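Local structure of PfEMP1 variant 1 of strain MC (Plasmodium falciparum, 5LGD) at residues 16-21 with 53-58; 20-25 with 150-155; 61-66 with 144-149; 33-38 with 116-121. The protein probably binds a host cell surface receptor as part of a much longer protein, of which this chain is one all-helical piece belonging to the DBL clan. All blocks are in the same frame, centred on the assembly; numbering follows the deposited sequence.

Interaction 1: 16-21 with 53-58; sequences HDMLID and QKWVEQ
W55 points its indole from helix 45-70 across to helix 7-29, where the six-membered ring meets M18 and D21, one helical turn apart. With CG anti to the backbone N (chi1 176°), the ring extends outward from its helix, and the CZ2 corner does most of the touching. The backbone oxygen of M18 lies at the ring edge, near its plane, with M18 O 3.5 Å from W55 CZ2, a geometry compatible with a weak C-H to oxygen attraction. D21 approaches differently: its CB comes obliquely to within 3.4 Å of W55 CZ2, and its carboxylate plane stands 70° from that of the indole. D21 OD2 is still 3.8 Å from W55 NE1, too far to be counted as a hydrogen bond, and this indole nitrogen is buried by the contact with no partner in the model. M18 adds a loose Met-aromatic contact, its SD lying 5.4 Å from the centroid of the W55 six-membered ring and 58° off the ring normal.

The indole also meets W25 edge-to-face and touches E152 of helix 144-162, while M18 lies on L148 of that same helix. The D21 side chain is about 4 Å from a bound Tris molecule, probably from the crystallisation liquor. One tryptophan thus spans two long helices where a third packs beside them, as in the helical bundle of this DBL-clan domain.

Interaction 2: 20-25 with 150-155; sequences IDSIKW and QHEQKE
S22 sets its OG anti to the backbone N (chi1 -171°), directing the hydroxyl at E152, whose chain bends at chi2 (-62°) so that the carboxylate comes round to meet it. This is a buried interhelical hydrogen bond in the helical bundle of the DBL-clan domain, between helices 7-29 and 144-162. Their backbones are well separated here, with S22 CA 8.2 Å from E152 CA, and S22 and E152 make the direct contact between these two segments.

The serine donates: S22 OG is 2.7 Å from E152 OE1, a short bond. It reaches the acceptor from above the carboxylate plane, 65° out of it. The carbon behind the hydroxyl keeps its distance, S22 CB staying 3.7 Å from E152 OE1.

Both residues are buried, so the acidic group needs compensation, and R26, one turn beyond S22 and outside both segments, supplies it. Its NH2 forms a salt bridge with E152 OE2, which would be expected to favour the ionised glutamate, and its NH1 bonds to S22 O. F52 and W55 of helix 45-70 also touch E152, and L115 of helix 106-118 touches S22. Of the two carboxylate oxygens the hydroxyl favours OE1, with S22 OG 3.7 Å from E152 OE2.

Interaction 3: 61-66 with 144-149; sequences TEWGKI and TIDKLL
W63 and I145 account for most of the surface buried here, and D146 adds the polar part. W63 extends from helix 45-70 with CG anti to the backbone N (chi1 -176°), turning one face of its indole to I145. The CG2 methyl of I145 sits over the centre of the five-membered ring, 3.5 Å from the W63 five-ring centroid and only 10° off the normal, a clear CH-pi contact. Its closest ring atom is CE2, with I145 CG2 3.4 Å from W63 CE2. The CG1 branch lies farther out over the benzene part, with I145 CG1 3.9 Å from W63 CZ2.

D146 takes the edge instead of the face. W63 NE1 donates to D146 OD2 at 3.2 Å, almost straight at 169°, with the acceptor in the indole plane but the donor well above the carboxylate plane. L149 CD1 closes the contact, 4.1 Å from W63 CB. The two helix segments run nearly antiparallel, with axes 11.2 Å apart, a spacing that leaves room for the large indole between them.

D146 has further partners: OD1 forms a salt bridge with K67, and OD2 accepts from T143 OG1. Held by an indole N-H, a hydroxyl and an ammonium group, this buried carboxylate is probably charged, and the bond to NE1 probably restricts rotation of the ring that I145 packs against.

Interaction 4: 33-38 with 116-121; sequences INKDKG and LEQAGV
A Schellman motif ends helix 106-118, and K35 bonds to the backbone oxygen of Q118 in its last turn. Within the motif, G120 adopts positive phi (78°), V121 N bonds back to L116 O at 3.0 Å, and G120 N makes a weak bond to E117 O. From the loop 33-38, K35 NZ donates to Q118 O over 2.8 Å. The ammonium lies nearly along the C=O axis, at a C=O...N angle of 172°.

The lysine and glutamine chains run alongside one another, heading opposite ways, each bent at chi2. The middle of the lysine chain brushes the amide end of the glutamine, K35 CD being 3.7 Å from Q118 NE2. A positive charge at the carboxyl end of a helix would be expected to interact well with the helix dipole, although both residues are exposed to solvent.

The loop has its own restraint beside K35: N34 OD1 accepts from D36 N at 3.2 Å, which makes an Asx turn. Around the contact, K35 also touches H151 and E155 of helix 144-162, while A119 packs on L148 and H151. I33 rests on W25 and R26 of helix 7-29, so this surface contact lies beside two of the long helices and at the end of a shorter one.

Helices 7-29, 45-70 and 144-162 meet pairwise in interactions 1, 2 and 3, which together define a three-helix core. Interactions 1 and 2 have centres 6 Å apart, share I20 and D21, and touch through W55 with W25. Interactions 1 and 3 lie 9 Å apart, both on helix 45-70, and follow in series along the chain. Interactions 3 and 4 are nested in the loop closed by interaction 2. The peripheral interaction 4 is 9 Å from interaction 2 and 19 Å from interaction 3, centre to centre, yet touches both through helix 144-162. That last helix therefore ties early and late parts of the sequence into one compact unit.

Interaction 1: 16-21 with 53-58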
loop_
_atom_site.group_PDB
_atom_site.type_symbol
_atom_site.label_atom_id
_atom_site.label_comp_id
_atom_site.label_asym_id
_atom_site.label_seq_id
_atom_site.Cartn_x
_atom_site.Cartn_y
_atom_site.Cartn_z
ATOM N N HIS B 16 21.941 -25.690 3.472
ATOM C CA HIS B 16 23.040 -25.784 2.529
ATOM C C HIS B 16 24.067 -26.869 2.935
ATOM O O HIS B 16 24.403 -27.746 2.127
ATOM C CB HIS B 16 23.728 -24.402 2.408
ATOM C CG HIS B 16 25.005 -24.456 1.642
ATOM N ND1 HIS B 16 26.221 -24.605 2.283
ATOM C CD2 HIS B 16 25.216 -24.404 0.311
ATOM C CE1 HIS B 16 27.123 -24.629 1.326
ATOM N NE2 HIS B 16 26.567 -24.494 0.128
ATOM N N ASP B 17 24.586 -26.782 4.171
ATOM C CA ASP B 17 25.576 -27.734 4.690
ATOM C C ASP B 17 25.028 -29.175 4.781
ATOM O O ASP B 17 25.789 -30.109 4.558
ATOM C CB ASP B 17 26.100 -27.273 6.068
ATOM C CG ASP B 17 26.815 -25.929 6.075
ATOM O OD1 ASP B 17 26.980 -25.324 4.983
ATOM O OD2 ASP B 17 27.178 -25.470 7.160
ATOM N N MET B 18 23.721 -29.369 5.069
ATOM C CA MET B 18 23.232 -30.741 5.114
ATOM C C MET B 18 23.167 -31.328 3.677
ATOM O O MET B 18 23.598 -32.472 3.470
ATOM C CB MET B 18 21.950 -30.904 5.964
ATOM C CG MET B 18 20.656 -30.868 5.206
ATOM S SD MET B 18 20.261 -32.505 4.561
ATOM C CE MET B 18 18.740 -32.156 3.861
ATOM N N LEU B 19 22.770 -30.508 2.686
ATOM C CA LEU B 19 22.689 -30.921 1.276
ATOM C C LEU B 19 24.047 -31.281 0.729
ATOM O O LEU B 19 24.182 -32.272 -0.007
ATOM C CB LEU B 19 22.032 -29.822 0.427
ATOM C CG LEU B 19 20.521 -29.587 0.716
ATOM C CD1 LEU B 19 19.981 -28.425 -0.099
ATOM C CD2 LEU B 19 19.713 -30.811 0.415
ATOM N N ILE B 20 25.062 -30.520 1.176
ATOM C CA ILE B 20 26.461 -30.674 0.824
ATOM C C ILE B 20 27.013 -31.938 1.472
ATOM O O ILE B 20 27.689 -32.711 0.809
ATOM C CB ILE B 20 27.274 -29.359 1.106
ATOM C CG1 ILE B 20 26.915 -28.218 0.089
ATOM C CG2 ILE B 20 28.785 -29.575 1.089
ATOM C CD1 ILE B 20 26.746 -28.578 -1.320
ATOM N N ASP B 21 26.700 -32.167 2.729
ATOM C CA ASP B 21 27.108 -33.368 3.459
ATOM C C ASP B 21 26.500 -34.610 2.813
ATOM O O ASP B 21 27.201 -35.595 2.591
ATOM C CB ASP B 21 26.731 -33.252 4.931
ATOM C CG ASP B 21 27.524 -32.265 5.765
ATOM O OD1 ASP B 21 28.620 -31.870 5.334
ATOM O OD2 ASP B 21 27.070 -31.934 6.878
ATOM N N GLN B 53 24.132 -43.724 8.595
ATOM C CA GLN B 53 22.858 -43.924 9.307
ATOM C C GLN B 53 22.755 -42.988 10.527
ATOM O O GLN B 53 21.689 -42.419 10.762
ATOM C CB GLN B 53 22.666 -45.388 9.743
ATOM C CG GLN B 53 21.285 -45.645 10.351
ATOM C CD GLN B 53 20.957 -47.102 10.427
ATOM O OE1 GLN B 53 21.516 -47.844 11.243
ATOM N NE2 GLN B 53 20.022 -47.540 9.593
ATOM N N LYS B 54 23.865 -42.842 11.290
ATOM C CA LYS B 54 23.969 -41.973 12.468
ATOM C C LYS B 54 23.701 -40.524 12.061
ATOM O O LYS B 54 22.868 -39.860 12.684
ATOM C CB LYS B 54 25.374 -42.085 13.091
ATOM C CG LYS B 54 25.439 -41.765 14.581
ATOM C CD LYS B 54 26.851 -41.375 15.016
ATOM C CE LYS B 54 26.987 -41.343 16.523
ATOM N NZ LYS B 54 28.356 -40.938 16.942
ATOM N N TRP B 55 24.412 -40.042 11.004
ATOM C CA TRP B 55 24.282 -38.705 10.462
ATOM C C TRP B 55 22.841 -38.391 10.140
ATOM O O TRP B 55 22.407 -37.311 10.500
ATOM C CB TRP B 55 25.143 -38.565 9.193
ATOM C CG TRP B 55 25.024 -37.245 8.494
ATOM C CD1 TRP B 55 25.639 -36.074 8.831
ATOM C CD2 TRP B 55 24.278 -36.978 7.302
ATOM N NE1 TRP B 55 25.335 -35.097 7.912
ATOM C CE2 TRP B 55 24.517 -35.630 6.949
ATOM C CE3 TRP B 55 23.421 -37.748 6.496
ATOM C CZ2 TRP B 55 23.918 -35.032 5.837
ATOM C CZ3 TRP B 55 22.862 -37.160 5.371
ATOM C CH2 TRP B 55 23.105 -35.817 5.057
ATOM N N VAL B 56 22.103 -39.315 9.462
ATOM C CA VAL B 56 20.685 -39.130 9.085
ATOM C C VAL B 56 19.834 -38.832 10.331
ATOM O O VAL B 56 19.072 -37.875 10.309
ATOM C CB VAL B 56 20.075 -40.296 8.249
ATOM C CG1 VAL B 56 18.700 -39.923 7.697
ATOM C CG2 VAL B 56 20.988 -40.726 7.115
ATOM N N GLU B 57 20.011 -39.602 11.421
ATOM C CA GLU B 57 19.279 -39.394 12.675
ATOM C C GLU B 57 19.645 -38.063 13.343
ATOM O O GLU B 57 18.738 -37.358 13.776
ATOM C CB GLU B 57 19.402 -40.591 13.637
ATOM C CG GLU B 57 18.093 -41.341 13.842
ATOM C CD GLU B 57 16.900 -40.522 14.306
ATOM O OE1 GLU B 57 16.949 -39.979 15.434
ATOM O OE2 GLU B 57 15.914 -40.421 13.540
ATOM N N GLN B 58 20.947 -37.683 13.345
ATOM C CA GLN B 58 21.444 -36.380 13.850
ATOM C C GLN B 58 20.795 -35.213 13.091
ATOM O O GLN B 58 20.389 -34.228 13.717
ATOM C CB GLN B 58 22.978 -36.264 13.702
ATOM C CG GLN B 58 23.734 -36.279 15.026
ATOM C CD GLN B 58 24.826 -37.338 15.074
ATOM O OE1 GLN B 58 24.799 -38.256 15.908
ATOM N NE2 GLN B 58 25.826 -37.223 14.205
#

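Interaction 2: 20-25 with 150-155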
loop_
_atom_site.group_PDB
_atom_site.type_symbol
_atom_site.label_atom_id
_atom_site.label_comp_id
_atom_site.label_asym_id
_atom_site.label_seq_id
_atom_site.Cartn_x
_atom_site.Cartn_y
_atom_site.Cartn_z
ATOM N N ILE B 20 25.062 -30.520 1.176
ATOM C CA ILE B 20 26.461 -30.674 0.824
ATOM C C ILE B 20 27.013 -31.938 1.472
ATOM O O ILE B 20 27.689 -32.711 0.809
ATOM C CB ILE B 20 27.274 -29.359 1.106
ATOM C CG1 ILE B 20 26.915 -28.218 0.089
ATOM C CG2 ILE B 20 28.785 -29.575 1.089
ATOM C CD1 ILE B 20 26.746 -28.578 -1.320
ATOM N N ASP B 21 26.700 -32.167 2.729
ATOM C CA ASP B 21 27.108 -33.368 3.459
ATOM C C ASP B 21 26.500 -34.610 2.813
ATOM O O ASP B 21 27.201 -35.595 2.591
ATOM C CB ASP B 21 26.731 -33.252 4.931
ATOM C CG ASP B 21 27.524 -32.265 5.765
ATOM O OD1 ASP B 21 28.620 -31.870 5.334
ATOM O OD2 ASP B 21 27.070 -31.934 6.878
ATOM N N SER B 22 25.232 -34.533 2.405
ATOM C CA SER B 22 24.558 -35.638 1.713
ATOM C C SER B 22 25.346 -36.023 0.426
ATOM O O SER B 22 25.621 -37.202 0.203
ATOM C CB SER B 22 23.102 -35.275 1.428
ATOM O OG SER B 22 22.372 -36.394 0.956
ATOM N N ILE B 23 25.816 -35.027 -0.327
ATOM C CA ILE B 23 26.639 -35.230 -1.532
ATOM C C ILE B 23 28.021 -35.780 -1.171
ATOM O O ILE B 23 28.546 -36.634 -1.888
ATOM C CB ILE B 23 26.791 -33.907 -2.346
ATOM C CG1 ILE B 23 25.443 -33.391 -2.900
ATOM C CG2 ILE B 23 27.858 -34.030 -3.443
ATOM C CD1 ILE B 23 25.466 -31.856 -3.175
ATOM N N LYS B 24 28.635 -35.229 -0.105
ATOM C CA LYS B 24 29.982 -35.628 0.342
ATOM C C LYS B 24 30.033 -37.083 0.814
ATOM O O LYS B 24 31.116 -37.656 0.809
ATOM C CB LYS B 24 30.519 -34.678 1.423
ATOM C CG LYS B 24 31.092 -33.383 0.881
ATOM C CD LYS B 24 31.156 -32.351 1.999
ATOM C CE LYS B 24 32.390 -31.489 1.928
ATOM N NZ LYS B 24 32.271 -30.414 0.906
ATOM N N TRP B 25 28.865 -37.681 1.199
ATOM C CA TRP B 25 28.798 -39.093 1.584
ATOM C C TRP B 25 29.098 -39.964 0.376
ATOM O O TRP B 25 29.820 -40.941 0.499
ATOM C CB TRP B 25 27.445 -39.455 2.202
ATOM C CG TRP B 25 27.402 -39.176 3.671
ATOM C CD1 TRP B 25 26.683 -38.198 4.299
ATOM C CD2 TRP B 25 28.119 -39.875 4.703
ATOM N NE1 TRP B 25 26.896 -38.253 5.660
ATOM C CE2 TRP B 25 27.793 -39.260 5.932
ATOM C CE3 TRP B 25 29.027 -40.948 4.704
ATOM C CZ2 TRP B 25 28.303 -39.720 7.160
ATOM C CZ3 TRP B 25 29.537 -41.395 5.915
ATOM C CH2 TRP B 25 29.206 -40.761 7.121
ATOM N N GLN B 150 14.101 -38.737 4.788
ATOM C CA GLN B 150 13.389 -40.023 4.730
ATOM C C GLN B 150 14.109 -40.930 3.714
ATOM O O GLN B 150 14.401 -42.094 4.014
ATOM C CB GLN B 150 11.917 -39.814 4.328
ATOM C CG GLN B 150 10.958 -39.738 5.520
ATOM C CD GLN B 150 9.957 -38.604 5.496
ATOM O OE1 GLN B 150 9.336 -38.282 4.470
ATOM N NE2 GLN B 150 9.712 -38.038 6.670
ATOM N N HIS B 151 14.442 -40.359 2.528
ATOM C CA HIS B 151 15.170 -41.052 1.460
ATOM C C HIS B 151 16.533 -41.538 1.969
ATOM O O HIS B 151 16.945 -42.663 1.661
ATOM C CB HIS B 151 15.344 -40.137 0.234
ATOM C CG HIS B 151 16.275 -40.693 -0.799
ATOM N ND1 HIS B 151 15.823 -41.550 -1.784
ATOM C CD2 HIS B 151 17.611 -40.532 -0.934
ATOM C CE1 HIS B 151 16.889 -41.862 -2.499
ATOM N NE2 HIS B 151 17.990 -41.273 -2.027
ATOM N N GLU B 152 17.208 -40.695 2.762
ATOM C CA GLU B 152 18.517 -40.966 3.350
ATOM C C GLU B 152 18.459 -42.138 4.313
ATOM O O GLU B 152 19.378 -42.951 4.342
ATOM C CB GLU B 152 19.096 -39.699 4.013
ATOM C CG GLU B 152 19.490 -38.604 3.027
ATOM C CD GLU B 152 20.575 -38.958 2.024
ATOM O OE1 GLU B 152 21.752 -38.632 2.298
ATOM O OE2 GLU B 152 20.241 -39.462 0.924
ATOM N N GLN B 153 17.370 -42.232 5.082
ATOM C CA GLN B 153 17.119 -43.313 6.031
ATOM C C GLN B 153 16.972 -44.656 5.293
ATOM O O GLN B 153 17.417 -45.677 5.806
ATOM C CB GLN B 153 15.868 -43.004 6.850
ATOM C CG GLN B 153 15.736 -43.837 8.127
ATOM C CD GLN B 153 16.675 -43.355 9.214
ATOM O OE1 GLN B 153 16.414 -42.352 9.896
ATOM N NE2 GLN B 153 17.780 -44.073 9.411
ATOM N N LYS B 154 16.358 -44.637 4.086
ATOM C CA LYS B 154 16.158 -45.802 3.221
ATOM C C LYS B 154 17.449 -46.217 2.546
ATOM O O LYS B 154 17.662 -47.410 2.391
ATOM C CB LYS B 154 15.037 -45.568 2.197
ATOM C CG LYS B 154 13.644 -45.630 2.825
ATOM C CD LYS B 154 12.651 -44.696 2.140
ATOM C CE LYS B 154 11.366 -44.560 2.929
ATOM N NZ LYS B 154 10.373 -43.692 2.240
ATOM N N GLU B 155 18.318 -45.250 2.162
ATOM C CA GLU B 155 19.615 -45.547 1.551
ATOM C C GLU B 155 20.612 -46.136 2.547
ATOM O O GLU B 155 21.336 -47.063 2.191
ATOM C CB GLU B 155 20.205 -44.345 0.809
ATOM C CG GLU B 155 19.502 -44.068 -0.512
ATOM C CD GLU B 155 19.483 -45.214 -1.510
ATOM O OE1 GLU B 155 20.579 -45.693 -1.882
ATOM O OE2 GLU B 155 18.373 -45.654 -1.893
#

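Interaction 3: 61-66 with 144-149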
loop_
_atom_site.group_PDB
_atom_site.type_symbol
_atom_site.label_atom_id
_atom_site.label_comp_id
_atom_site.label_asym_id
_atom_site.label_seq_id
_atom_site.Cartn_x
_atom_site.Cartn_y
_atom_site.Cartn_z
ATOM N N THR B 61 16.939 -34.914 13.808
ATOM C CA THR B 61 16.756 -34.318 15.142
ATOM C C THR B 61 17.051 -32.820 15.084
ATOM O O THR B 61 16.293 -32.032 15.634
ATOM C CB THR B 61 17.595 -35.068 16.223
ATOM O OG1 THR B 61 17.363 -36.478 16.144
ATOM C CG2 THR B 61 17.282 -34.599 17.640
ATOM N N GLU B 62 18.147 -32.421 14.413
ATOM C CA GLU B 62 18.499 -31.002 14.277
ATOM C C GLU B 62 17.397 -30.255 13.540
ATOM O O GLU B 62 17.010 -29.159 13.959
ATOM C CB GLU B 62 19.841 -30.831 13.560
ATOM C CG GLU B 62 21.023 -30.971 14.502
ATOM C CD GLU B 62 22.386 -31.105 13.845
ATOM O OE1 GLU B 62 22.610 -30.514 12.762
ATOM O OE2 GLU B 62 23.238 -31.809 14.430
ATOM N N TRP B 63 16.854 -30.902 12.474
ATOM C CA TRP B 63 15.790 -30.370 11.621
ATOM C C TRP B 63 14.503 -30.147 12.376
ATOM O O TRP B 63 13.853 -29.134 12.133
ATOM C CB TRP B 63 15.567 -31.238 10.371
ATOM C CG TRP B 63 14.555 -30.690 9.405
ATOM C CD1 TRP B 63 13.483 -31.354 8.887
ATOM C CD2 TRP B 63 14.562 -29.394 8.788
ATOM N NE1 TRP B 63 12.819 -30.552 7.987
ATOM C CE2 TRP B 63 13.461 -29.345 7.904
ATOM C CE3 TRP B 63 15.371 -28.251 8.919
ATOM C CZ2 TRP B 63 13.125 -28.187 7.196
ATOM C CZ3 TRP B 63 15.058 -27.118 8.183
ATOM C CH2 TRP B 63 13.944 -27.092 7.340
ATOM N N GLY B 64 14.167 -31.070 13.287
ATOM C CA GLY B 64 12.989 -30.986 14.147
ATOM C C GLY B 64 13.017 -29.723 14.989
ATOM O O GLY B 64 12.007 -29.006 15.089
ATOM N N LYS B 65 14.196 -29.433 15.586
ATOM C CA LYS B 65 14.442 -28.246 16.418
ATOM C C LYS B 65 14.333 -26.938 15.591
ATOM O O LYS B 65 13.759 -25.954 16.066
ATOM C CB LYS B 65 15.812 -28.354 17.128
ATOM C CG LYS B 65 15.825 -29.265 18.382
ATOM C CD LYS B 65 17.216 -29.872 18.578
ATOM C CE LYS B 65 17.238 -31.047 19.550
ATOM N NZ LYS B 65 17.567 -30.637 20.948
ATOM N N ILE B 66 14.866 -26.943 14.351
ATOM C CA ILE B 66 14.819 -25.799 13.433
ATOM C C ILE B 66 13.371 -25.533 13.018
ATOM O O ILE B 66 12.948 -24.376 13.058
ATOM C CB ILE B 66 15.797 -26.004 12.255
ATOM C CG1 ILE B 66 17.234 -25.992 12.795
ATOM C CG2 ILE B 66 15.615 -24.941 11.183
ATOM C CD1 ILE B 66 18.324 -26.470 11.875
ATOM N N THR B 144 10.585 -30.805 1.707
ATOM C CA THR B 144 11.661 -31.318 0.836
ATOM C C THR B 144 12.786 -31.940 1.681
ATOM O O THR B 144 13.231 -33.052 1.379
ATOM C CB THR B 144 12.184 -30.159 -0.033
ATOM O OG1 THR B 144 11.215 -29.849 -1.040
ATOM C CG2 THR B 144 13.542 -30.448 -0.690
ATOM N N ILE B 145 13.231 -31.204 2.737
ATOM C CA ILE B 145 14.264 -31.633 3.683
ATOM C C ILE B 145 13.824 -32.926 4.337
ATOM O O ILE B 145 14.599 -33.878 4.370
ATOM C CB ILE B 145 14.638 -30.510 4.697
ATOM C CG1 ILE B 145 15.124 -29.209 3.979
ATOM C CG2 ILE B 145 15.629 -30.969 5.768
ATOM C CD1 ILE B 145 16.412 -29.326 3.015
ATOM N N ASP B 146 12.564 -32.981 4.805
ATOM C CA ASP B 146 11.958 -34.157 5.422
ATOM C C ASP B 146 11.916 -35.353 4.422
ATOM O O ASP B 146 12.346 -36.454 4.770
ATOM C CB ASP B 146 10.564 -33.801 5.926
ATOM C CG ASP B 146 10.567 -32.723 6.999
ATOM O OD1 ASP B 146 10.934 -33.036 8.156
ATOM O OD2 ASP B 146 10.101 -31.597 6.709
ATOM N N LYS B 147 11.471 -35.108 3.172
ATOM C CA LYS B 147 11.424 -36.112 2.099
ATOM C C LYS B 147 12.832 -36.669 1.871
ATOM O O LYS B 147 13.004 -37.893 1.816
ATOM C CB LYS B 147 10.906 -35.482 0.791
ATOM C CG LYS B 147 9.384 -35.424 0.677
ATOM C CD LYS B 147 8.857 -36.366 -0.419
ATOM C CE LYS B 147 9.153 -35.936 -1.845
ATOM N NZ LYS B 147 8.958 -37.054 -2.808
ATOM N N LEU B 148 13.845 -35.759 1.788
ATOM C CA LEU B 148 15.250 -36.129 1.623
ATOM C C LEU B 148 15.796 -36.914 2.788
ATOM O O LEU B 148 16.398 -37.968 2.559
ATOM C CB LEU B 148 16.165 -34.937 1.295
ATOM C CG LEU B 148 17.610 -35.337 1.010
ATOM C CD1 LEU B 148 17.721 -36.094 -0.301
ATOM C CD2 LEU B 148 18.501 -34.168 1.017
ATOM N N LEU B 149 15.557 -36.448 4.038
ATOM C CA LEU B 149 15.999 -37.198 5.221
ATOM C C LEU B 149 15.334 -38.589 5.313
ATOM O O LEU B 149 15.979 -39.528 5.766
ATOM C CB LEU B 149 15.864 -36.402 6.524
ATOM C CG LEU B 149 16.841 -35.220 6.692
ATOM C CD1 LEU B 149 16.490 -34.394 7.929
ATOM C CD2 LEU B 149 18.326 -35.688 6.724
#

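Interaction 4: 33-38 with 116-121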
loop_
_atom_site.group_PDB
_atom_site.type_symbol
_atom_site.label_atom_id
_atom_site.label_comp_id
_atom_site.label_asym_id
_atom_site.label_seq_id
_atom_site.Cartn_x
_atom_site.Cartn_y
_atom_site.Cartn_z
ATOM N N ILE B 33 27.931 -46.156 -0.328
ATOM C CA ILE B 33 26.662 -45.429 -0.524
ATOM C C ILE B 33 26.436 -45.080 -2.009
ATOM O O ILE B 33 27.004 -44.114 -2.538
ATOM C CB ILE B 33 26.544 -44.175 0.407
ATOM C CG1 ILE B 33 26.782 -44.529 1.882
ATOM C CG2 ILE B 33 25.183 -43.499 0.239
ATOM C CD1 ILE B 33 27.444 -43.497 2.689
ATOM N N ASN B 34 25.598 -45.880 -2.672
ATOM C CA ASN B 34 25.253 -45.696 -4.081
ATOM C C ASN B 34 23.842 -46.236 -4.389
ATOM O O ASN B 34 23.116 -46.626 -3.469
ATOM C CB ASN B 34 26.343 -46.301 -5.008
ATOM C CG ASN B 34 26.656 -47.754 -4.737
ATOM O OD1 ASN B 34 25.844 -48.639 -4.990
ATOM N ND2 ASN B 34 27.851 -48.037 -4.230
ATOM N N LYS B 35 23.442 -46.209 -5.671
ATOM C CA LYS B 35 22.133 -46.701 -6.116
ATOM C C LYS B 35 22.299 -47.850 -7.119
ATOM O O LYS B 35 21.353 -48.213 -7.824
ATOM C CB LYS B 35 21.278 -45.558 -6.686
ATOM C CG LYS B 35 20.607 -44.714 -5.609
ATOM C CD LYS B 35 19.282 -44.161 -6.096
ATOM C CE LYS B 35 18.439 -43.674 -4.955
ATOM N NZ LYS B 35 17.008 -43.569 -5.342
ATOM N N ASP B 36 23.507 -48.435 -7.147
ATOM C CA ASP B 36 23.850 -49.531 -8.031
ATOM C C ASP B 36 23.083 -50.769 -7.631
ATOM O O ASP B 36 23.132 -51.198 -6.472
ATOM C CB ASP B 36 25.372 -49.775 -8.059
ATOM C CG ASP B 36 26.209 -48.562 -8.467
ATOM O OD1 ASP B 36 25.613 -47.490 -8.764
ATOM O OD2 ASP B 36 27.459 -48.681 -8.489
ATOM N N LYS B 37 22.318 -51.297 -8.600
ATOM C CA LYS B 37 21.467 -52.488 -8.525
ATOM C C LYS B 37 22.238 -53.717 -8.008
ATOM O O LYS B 37 21.699 -54.460 -7.179
ATOM C CB LYS B 37 20.823 -52.784 -9.896
ATOM C CG LYS B 37 20.304 -51.552 -10.644
ATOM C CD LYS B 37 21.140 -51.271 -11.892
ATOM C CE LYS B 37 22.091 -50.108 -11.745
ATOM N NZ LYS B 37 23.145 -50.141 -12.786
ATOM N N GLY B 38 23.486 -53.887 -8.479
ATOM C CA GLY B 38 24.394 -54.964 -8.089
ATOM C C GLY B 38 24.778 -54.862 -6.628
ATOM O O GLY B 38 25.586 -54.007 -6.249
ATOM N N LEU B 116 18.658 -34.443 -5.377
ATOM C CA LEU B 116 17.213 -34.368 -5.155
ATOM C C LEU B 116 16.436 -35.154 -6.218
ATOM O O LEU B 116 15.434 -35.788 -5.877
ATOM C CB LEU B 116 16.739 -32.904 -5.079
ATOM C CG LEU B 116 17.325 -32.013 -3.974
ATOM C CD1 LEU B 116 16.801 -30.609 -4.100
ATOM C CD2 LEU B 116 17.004 -32.566 -2.564
ATOM N N GLU B 117 16.911 -35.130 -7.500
ATOM C CA GLU B 117 16.309 -35.878 -8.619
ATOM C C GLU B 117 16.336 -37.356 -8.307
ATOM O O GLU B 117 15.299 -38.011 -8.427
ATOM C CB GLU B 117 16.995 -35.595 -9.981
ATOM C CG GLU B 117 16.482 -34.333 -10.676
ATOM C CD GLU B 117 17.225 -33.782 -11.890
ATOM O OE1 GLU B 117 18.324 -34.286 -12.231
ATOM O OE2 GLU B 117 16.700 -32.819 -12.495
ATOM N N GLN B 118 17.506 -37.870 -7.847
ATOM C CA GLN B 118 17.696 -39.273 -7.481
ATOM C C GLN B 118 17.007 -39.660 -6.185
ATOM O O GLN B 118 16.897 -40.848 -5.909
ATOM C CB GLN B 118 19.182 -39.662 -7.452
ATOM C CG GLN B 118 19.785 -39.900 -8.845
ATOM C CD GLN B 118 19.388 -41.195 -9.545
ATOM O OE1 GLN B 118 19.903 -41.517 -10.626
ATOM N NE2 GLN B 118 18.490 -41.979 -8.959
ATOM N N ALA B 119 16.517 -38.679 -5.412
ATOM C CA ALA B 119 15.801 -38.925 -4.156
ATOM C C ALA B 119 14.277 -38.913 -4.330
ATOM O O ALA B 119 13.540 -39.068 -3.350
ATOM C CB ALA B 119 16.216 -37.903 -3.108
ATOM N N GLY B 120 13.815 -38.708 -5.560
ATOM C CA GLY B 120 12.387 -38.623 -5.863
ATOM C C GLY B 120 11.747 -37.286 -5.514
ATOM O O GLY B 120 10.520 -37.138 -5.598
ATOM N N VAL B 121 12.583 -36.303 -5.110
ATOM C CA VAL B 121 12.177 -34.941 -4.758
ATOM C C VAL B 121 12.225 -34.044 -6.019
ATOM O O VAL B 121 11.381 -33.148 -6.175
ATOM C CB VAL B 121 13.003 -34.350 -3.582
ATOM C CG1 VAL B 121 12.226 -33.243 -2.886
ATOM C CG2 VAL B 121 13.395 -35.423 -2.569
#